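Local coordinates for protein antigen 43 (PDB 4KH3) that self-associates in a Velcro-like manner to mediate clumping of Escherichia coli cells, and is linked to biofilm formation, at residues L320-G325 against G337-D342. Sequence-based numbering, arbitrary orientation.
Sequences LDIRNG and GVLLAD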
loop_
_atom_site.group_PDB
_atom_site.type_symbol
_atom_site.label_atom_id
_atom_site.label_comp_id
_atom_site.label_asym_id
_atom_site.label_seq_id
_atom_site.Cartn_x
_atom_site.Cartn_y
_atom_site.Cartn_z
ATOM N N LEU A 320 12.736 5.272 7.850
ATOM C CA LEU A 320 12.545 6.650 8.288
ATOM C C LEU A 320 13.155 7.589 7.262
ATOM O O LEU A 320 14.343 7.505 6.963
ATOM C CB LEU A 320 13.165 6.882 9.663
ATOM C CG LEU A 320 13.075 8.315 10.186
ATOM C CD1 LEU A 320 11.623 8.767 10.257
ATOM C CD2 LEU A 320 13.746 8.417 11.549
ATOM N N ASP A 321 12.328 8.470 6.716
ATOM C CA ASP A 321 12.748 9.384 5.665
ATOM C C ASP A 321 12.619 10.827 6.144
ATOM O O ASP A 321 11.510 11.355 6.257
ATOM C CB ASP A 321 11.906 9.148 4.401
ATOM C CG ASP A 321 12.199 10.155 3.292
ATOM O OD1 ASP A 321 13.194 10.908 3.390
ATOM O OD2 ASP A 321 11.437 10.185 2.304
ATOM N N ILE A 322 13.751 11.465 6.428
ATOM C CA ILE A 322 13.731 12.855 6.870
ATOM C C ILE A 322 14.065 13.787 5.729
ATOM O O ILE A 322 15.190 13.803 5.236
ATOM C CB ILE A 322 14.684 13.133 8.038
ATOM C CG1 ILE A 322 14.445 12.141 9.173
ATOM C CG2 ILE A 322 14.477 14.560 8.543
ATOM C CD1 ILE A 322 15.480 11.058 9.241
ATOM N N ARG A 323 13.065 14.544 5.297
ATOM C CA ARG A 323 13.234 15.478 4.196
ATOM C C ARG A 323 14.100 16.648 4.609
ATOM O O ARG A 323 14.381 16.858 5.799
ATOM C CB ARG A 323 11.882 16.011 3.734
ATOM C CG ARG A 323 10.939 14.936 3.241
ATOM C CD ARG A 323 11.464 14.283 1.984
ATOM N NE ARG A 323 10.832 12.988 1.761
ATOM C CZ ARG A 323 9.596 12.820 1.294
ATOM N NH1 ARG A 323 8.835 13.868 0.994
ATOM N NH2 ARG A 323 9.118 11.594 1.134
ATOM N N ASN A 324 14.527 17.405 3.608
ATOM C CA ASN A 324 15.197 18.662 3.841
ATOM C C ASN A 324 14.294 19.528 4.698
ATOM O O ASN A 324 13.127 19.726 4.370
ATOM C CB ASN A 324 15.449 19.355 2.507
ATOM C CG ASN A 324 16.731 20.156 2.503
ATOM O OD1 ASN A 324 17.110 20.751 3.515
ATOM N ND2 ASN A 324 17.417 20.166 1.363
ATOM N N GLY A 325 14.820 20.027 5.809
ATOM C CA GLY A 325 14.055 20.925 6.655
ATOM C C GLY A 325 13.186 20.198 7.664
ATOM O O GLY A 325 12.407 20.819 8.398
ATOM N N GLY A 337 16.966 -1.684 9.910
ATOM C CA GLY A 337 16.363 -0.372 9.764
ATOM C C GLY A 337 16.986 0.437 8.648
ATOM O O GLY A 337 18.187 0.344 8.404
ATOM N N VAL A 338 16.167 1.238 7.974
ATOM C CA VAL A 338 16.624 2.029 6.834
ATOM C C VAL A 338 16.477 3.535 7.092
ATOM O O VAL A 338 15.467 3.986 7.639
ATOM C CB VAL A 338 15.849 1.650 5.567
ATOM C CG1 VAL A 338 15.989 2.723 4.502
ATOM C CG2 VAL A 338 16.322 0.306 5.044
ATOM N N LEU A 339 17.492 4.306 6.709
ATOM C CA LEU A 339 17.467 5.744 6.921
ATOM C C LEU A 339 17.658 6.503 5.612
ATOM O O LEU A 339 18.581 6.229 4.855
ATOM C CB LEU A 339 18.537 6.139 7.935
ATOM C CG LEU A 339 18.686 7.635 8.243
ATOM C CD1 LEU A 339 17.560 8.137 9.123
ATOM C CD2 LEU A 339 20.024 7.914 8.899
ATOM N N LEU A 340 16.760 7.441 5.341
ATOM C CA LEU A 340 16.884 8.345 4.201
ATOM C C LEU A 340 16.925 9.767 4.741
ATOM O O LEU A 340 15.963 10.239 5.339
ATOM C CB LEU A 340 15.683 8.206 3.259
ATOM C CG LEU A 340 15.300 6.802 2.792
ATOM C CD1 LEU A 340 14.065 6.858 1.910
ATOM C CD2 LEU A 340 16.452 6.168 2.048
ATOM N N ALA A 341 18.032 10.459 4.537
ATOM C CA ALA A 341 18.165 11.800 5.072
ATOM C C ALA A 341 19.028 12.631 4.145
ATOM O O ALA A 341 19.747 12.084 3.321
ATOM C CB ALA A 341 18.781 11.742 6.468
ATOM N N ASP A 342 18.952 13.952 4.260
ATOM C CA ASP A 342 19.971 14.791 3.630
ATOM C C ASP A 342 20.604 15.746 4.631
ATOM O O ASP A 342 20.153 15.854 5.767
ATOM C CB ASP A 342 19.449 15.530 2.396
ATOM C CG ASP A 342 18.284 16.421 2.704
ATOM O OD1 ASP A 342 17.147 15.903 2.703
ATOM O OD2 ASP A 342 18.502 17.632 2.932
HETATM O O HOH W 1 15.899 13.548 1.968
#
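The carbonyl O of Leu340 takes the N-H of Ile322 at 2.8 Å, and the CA-H of Asp321 leans on the same oxygen (CA to O 3.3 Å). Two residues before Ile322, Leu320 bonds through both backbone groups, its N to Val338 O and its O to Leu340 N, the latter at 2.9 Å. This is the parallel ladder between successive coils of a right-handed beta-helix, the fold expected of an autotransporter stalk; strand 300-303 continues it beyond Asp321, and strand 374-377 beyond Leu340. On the interior face, CD1 of Ile322 meets CD1 of Leu339 at 3.6 Å, the two side chains running askew, with Ala328 and Met333 from strand 327-333 packed nearby. The opposite face carries Asp321, whose CG lies anti to the backbone N (chi1 175°), bringing OD1 to 3.7 Å from Leu340 CB. Both NE and NH2 of Arg323 grip Asp321 OD2 from one face of the carboxylate, NE at 2.9 Å. Where the strands end, a water donates to Asp342 OD1 at 2.8 Å and weakly to Ile322 O, while Asp342 OD2 accepts from Gly344 N.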